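Local coordinates for D-alanyl-D-alanine carboxypeptidase (Mycobacterium tuberculosis H37Rv, PDB 4RYE), which acts as a D,D-carboxypeptidase in vitro and probably cleaves the terminal D-Ala-D-Ala of peptidoglycan stem peptides during cell-wall biogenesis, at residues Q199-A204 with G221-G226; R228-A233 with T252-G257. All blocks are in the same frame, centred on the assembly; numbering follows the deposited sequence.

Contact 1 (Q199-A204 with G221-G226); sequences QRYPGA and GAAARG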
# COMPACT_ATOMS: atom_id res chain seq x y z
N GLN A 199 -4.62 10.70 10.43
CA GLN A 199 -4.71 11.61 11.56
C GLN A 199 -4.23 13.03 11.24
O GLN A 199 -4.68 13.99 11.85
CB GLN A 199 -3.90 11.05 12.74
CG GLN A 199 -4.36 9.67 13.19
CD GLN A 199 -3.32 8.93 14.01
OE1 GLN A 199 -2.19 8.74 13.56
NE2 GLN A 199 -3.69 8.51 15.21
N ARG A 200 -3.31 13.17 10.29
CA ARG A 200 -2.69 14.47 10.05
C ARG A 200 -3.30 15.25 8.90
O ARG A 200 -3.16 16.47 8.81
CB ARG A 200 -1.20 14.31 9.78
CG ARG A 200 -0.41 13.75 10.94
CD ARG A 200 0.85 13.08 10.41
NE ARG A 200 1.70 12.56 11.47
CZ ARG A 200 2.75 13.22 11.96
NH1 ARG A 200 3.05 14.41 11.46
NH2 ARG A 200 3.48 12.69 12.93
N TYR A 201 -3.95 14.53 7.99
CA TYR A 201 -4.42 15.15 6.75
C TYR A 201 -5.92 14.94 6.55
O TYR A 201 -6.34 13.87 6.12
CB TYR A 201 -3.68 14.55 5.55
CG TYR A 201 -3.83 15.40 4.32
CD1 TYR A 201 -3.05 16.52 4.14
CD2 TYR A 201 -4.79 15.10 3.36
CE1 TYR A 201 -3.20 17.33 3.03
CE2 TYR A 201 -4.94 15.90 2.22
CZ TYR A 201 -4.15 17.02 2.07
OH TYR A 201 -4.29 17.83 0.97
N PRO A 202 -6.74 15.97 6.89
CA PRO A 202 -8.18 15.90 6.65
C PRO A 202 -8.50 15.52 5.21
O PRO A 202 -7.98 16.14 4.28
CB PRO A 202 -8.64 17.33 6.93
CG PRO A 202 -7.73 17.76 8.06
CD PRO A 202 -6.37 17.15 7.70
N GLY A 203 -9.34 14.50 5.05
CA GLY A 203 -9.71 14.02 3.73
C GLY A 203 -8.93 12.81 3.25
O GLY A 203 -9.24 12.25 2.20
N ALA A 204 -7.90 12.41 3.99
CA ALA A 204 -7.21 11.16 3.65
C ALA A 204 -8.20 10.00 3.73
O ALA A 204 -9.03 9.96 4.63
CB ALA A 204 -6.03 10.94 4.60
N GLY A 221 -1.20 5.99 -1.37
CA GLY A 221 -2.40 6.34 -0.62
C GLY A 221 -3.31 7.30 -1.35
O GLY A 221 -3.00 7.76 -2.45
N ALA A 222 -4.43 7.64 -0.72
CA ALA A 222 -5.43 8.46 -1.40
C ALA A 222 -6.11 9.44 -0.46
O ALA A 222 -6.14 9.23 0.75
CB ALA A 222 -6.46 7.58 -2.08
N ALA A 223 -6.64 10.52 -1.03
CA ALA A 223 -7.37 11.53 -0.28
C ALA A 223 -8.47 12.11 -1.14
O ALA A 223 -8.42 12.00 -2.37
CB ALA A 223 -6.42 12.63 0.18
N ALA A 224 -9.47 12.72 -0.51
CA ALA A 224 -10.57 13.38 -1.21
C ALA A 224 -10.75 14.77 -0.62
O ALA A 224 -10.85 14.90 0.60
CB ALA A 224 -11.86 12.60 -1.05
N ARG A 225 -10.82 15.78 -1.48
CA ARG A 225 -11.14 17.14 -1.06
C ARG A 225 -11.84 17.88 -2.19
O ARG A 225 -11.43 17.76 -3.36
CB ARG A 225 -9.87 17.92 -0.69
CG ARG A 225 -9.26 17.57 0.66
CD ARG A 225 -8.24 18.60 1.10
NE ARG A 225 -7.67 18.25 2.40
CZ ARG A 225 -6.78 18.98 3.05
NH1 ARG A 225 -6.35 20.12 2.52
NH2 ARG A 225 -6.33 18.58 4.23
N GLY A 226 -12.87 18.65 -1.85
CA GLY A 226 -13.49 19.56 -2.81
C GLY A 226 -14.10 18.83 -3.98
O GLY A 226 -14.25 19.39 -5.06

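Contact 2 (R228-A233 with T252-G257); sequences RRLVIA and TLFDWG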
# COMPACT_ATOMS: atom_id res chain seq x y z
N ARG A 228 -12.95 16.17 -5.54
CA ARG A 228 -11.98 15.40 -6.33
C ARG A 228 -11.27 14.38 -5.44
O ARG A 228 -11.08 14.62 -4.25
CB ARG A 228 -10.96 16.35 -6.96
CG ARG A 228 -9.98 15.68 -7.91
CD ARG A 228 -9.10 16.69 -8.66
NE ARG A 228 -8.66 16.08 -9.92
CZ ARG A 228 -7.88 16.67 -10.82
NH1 ARG A 228 -7.40 17.89 -10.62
NH2 ARG A 228 -7.56 16.02 -11.93
N ARG A 229 -10.89 13.24 -5.99
CA ARG A 229 -10.18 12.24 -5.22
C ARG A 229 -8.85 11.94 -5.89
O ARG A 229 -8.79 11.69 -7.09
CB ARG A 229 -11.06 10.99 -5.07
CG ARG A 229 -12.47 11.33 -4.55
CD ARG A 229 -13.21 10.11 -4.02
NE ARG A 229 -13.56 9.17 -5.08
CZ ARG A 229 -14.22 8.03 -4.88
NH1 ARG A 229 -14.59 7.69 -3.65
NH2 ARG A 229 -14.50 7.23 -5.89
N LEU A 230 -7.78 11.98 -5.11
CA LEU A 230 -6.44 11.82 -5.65
C LEU A 230 -5.77 10.59 -5.08
O LEU A 230 -6.08 10.17 -3.97
CB LEU A 230 -5.57 13.05 -5.35
CG LEU A 230 -5.99 14.40 -5.94
CD1 LEU A 230 -5.01 15.51 -5.53
CD2 LEU A 230 -6.11 14.34 -7.47
N VAL A 231 -4.83 10.04 -5.83
CA VAL A 231 -4.05 8.93 -5.36
C VAL A 231 -2.59 9.24 -5.66
O VAL A 231 -2.26 9.76 -6.73
CB VAL A 231 -4.53 7.60 -5.99
CG1 VAL A 231 -4.48 7.67 -7.51
CG2 VAL A 231 -3.72 6.42 -5.47
N ILE A 232 -1.72 8.97 -4.70
CA ILE A 232 -0.30 9.24 -4.91
C ILE A 232 0.51 8.03 -4.53
O ILE A 232 0.03 7.16 -3.79
CB ILE A 232 0.21 10.43 -4.07
CG1 ILE A 232 0.16 10.09 -2.58
CG2 ILE A 232 -0.58 11.70 -4.39
CD1 ILE A 232 0.80 11.15 -1.68
N ALA A 233 1.72 7.96 -5.06
CA ALA A 233 2.69 6.96 -4.62
C ALA A 233 4.05 7.61 -4.58
O ALA A 233 4.33 8.54 -5.35
CB ALA A 233 2.68 5.74 -5.53
N THR A 252 2.06 17.57 1.07
CA THR A 252 2.45 18.57 0.08
C THR A 252 1.95 18.20 -1.33
O THR A 252 1.45 19.06 -2.06
CB THR A 252 3.98 18.78 0.08
OG1 THR A 252 4.33 19.52 1.25
CG2 THR A 252 4.43 19.54 -1.15
N LEU A 253 2.07 16.92 -1.70
CA LEU A 253 1.61 16.47 -3.01
C LEU A 253 0.09 16.51 -3.15
O LEU A 253 -0.42 16.95 -4.18
CB LEU A 253 2.13 15.06 -3.33
CG LEU A 253 3.61 15.02 -3.71
CD1 LEU A 253 4.05 13.58 -3.90
CD2 LEU A 253 3.85 15.84 -4.99
N PHE A 254 -0.62 16.07 -2.12
CA PHE A 254 -2.08 16.16 -2.11
C PHE A 254 -2.54 17.61 -2.20
O PHE A 254 -3.41 17.93 -3.03
CB PHE A 254 -2.65 15.48 -0.84
CG PHE A 254 -2.77 13.97 -0.94
CD1 PHE A 254 -3.36 13.36 -2.04
CD2 PHE A 254 -2.30 13.16 0.09
CE1 PHE A 254 -3.48 11.97 -2.12
CE2 PHE A 254 -2.40 11.78 0.02
CZ PHE A 254 -2.99 11.18 -1.08
N ASP A 255 -1.97 18.47 -1.36
CA ASP A 255 -2.30 19.90 -1.37
C ASP A 255 -2.07 20.49 -2.77
O ASP A 255 -2.91 21.23 -3.30
CB ASP A 255 -1.43 20.69 -0.39
CG ASP A 255 -1.92 20.61 1.06
OD1 ASP A 255 -3.00 20.05 1.31
OD2 ASP A 255 -1.21 21.13 1.95
N TRP A 256 -0.91 20.19 -3.35
CA TRP A 256 -0.59 20.68 -4.69
C TRP A 256 -1.62 20.18 -5.70
O TRP A 256 -2.08 20.95 -6.55
CB TRP A 256 0.82 20.26 -5.10
CG TRP A 256 1.18 20.73 -6.49
CD1 TRP A 256 1.78 21.90 -6.84
CD2 TRP A 256 0.94 20.02 -7.72
NE1 TRP A 256 1.93 21.97 -8.20
CE2 TRP A 256 1.42 20.83 -8.76
CE3 TRP A 256 0.36 18.79 -8.03
CZ2 TRP A 256 1.33 20.43 -10.11
CZ3 TRP A 256 0.28 18.40 -9.36
CH2 TRP A 256 0.76 19.22 -10.38
N GLY A 257 -1.99 18.91 -5.60
CA GLY A 257 -2.95 18.32 -6.52
C GLY A 257 -4.35 18.92 -6.39
O GLY A 257 -5.05 19.10 -7.38
O HOH W 1 -7.27 19.82 -8.54

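Contact 1 (Q199-A204 with G221-G226)
The carbonyl oxygen of Pro202 is gripped by two nitrogens of one guanidinium: Arg225 NE reaches Pro202 O at 2.8 Å and Arg225 NH2 reaches Pro202 O at 2.9 Å. The oxygen lies within 1° of the guanidinium plane. NH2 uses a lone pair in the carbonyl plane, while NE comes in tilted from it. This side-on hold fixes the rotation of the group and lays it flat on the Tyr201 ring, planes 5° and centres 3.9 Å apart, a cation-pi stack set off centre. Tyr201 brings its ring under the arginine by placing CG anti to the backbone N (chi1 -164°). Tyr201 CE2 also meets Ala223 CB at 4.1 Å. Residues 201 to 204 form a type II turn, with Gly203 at positive phi in the third position. Sheet pairing begins within its last two residues: Ala224 N donates to Gly203 O at 2.8 Å, and Ala204 faces Ala223 as an antiparallel non-hydrogen-bonded pair. The turn leads from helix 197-200 into the outermost strand, 204-212, beside strand 218-225. Helix 246-259 packs against the tyrosine through Ala251 and Phe258 and takes its hydroxyl in a hydrogen bond to Asp255.

Contact 2 (R228-A233 with T252-G257)
Phe254 projects from helix 252-257 into a hollow of strand 228-233 formed by Leu230 and Ile232, either side of Val231. Ile232 forms the floor under one face, its CD1 4.0 Å from the Phe254 centroid and shifted toward the rim, in a CH-pi contact. CG1, which carries that methyl, and the CG2 branch lie over the same face near its rim: Ile232 CG1 is 3.7 Å from Phe254 CZ, and CG2 is equally close to Phe254 CE1. This three-point fit follows from chi1 of 66°, which sets Ile232 CG1 between the backbone N and the carbonyl carbon and turns both branches to the ring. Leu230 closes the hollow along the ring's edge, its CB lying 4.0 Å from Phe254 CD1.

A second bump fits a different dent. The extended end of Leu230 runs past the phenyl group, and its CD1 settles on the bare backbone of Gly257, 3.6 Å from Gly257 CA. With no side chain there, the helix is shallow enough for the methyl to sit this close.

At the strand's start the packing turns polar. A water bridges Arg228 NH1 and Gly257 O, lying 2.8 Å from Arg228 NH1 in the guanidinium plane, while the NE side of the same group makes a salt bridge to Asp27. Ala223, from the adjacent strand 218-225, packs on Phe254.

The axes of strand 228-233 and helix 252-257 come within 9.3 Å, with their N-to-C directions 143° apart. On the reverse side of the strand, Val231 and Ala233 pack on helix 155-166, so the sheet is sandwiched between helices. A late helix laid across an antiparallel sheet, with further helices behind it, is the layered plan of the beta-lactamase clan to which these S11 peptidases belong.

From the N terminus, the chain leaves helix 197-200, turns into strand 204-212 and returns along strand 218-225; contact 1 closes this hairpin at its open end. After the tight turn through Gly226, strand 228-237 runs antiparallel beside it, and the chain then comes back as helix 246-259, where contact 2 closes the second loop. The two loops follow in series, neither nested nor crossed. They are joined at the sheet, where Leu230 N lies 2.8 Å from Ala223 O, and again over it, where Tyr201 OH meets Asp255 OD1 at 2.6 Å. Together they tie three successive strands and the helix into one layered unit away from the annotated active-site residues.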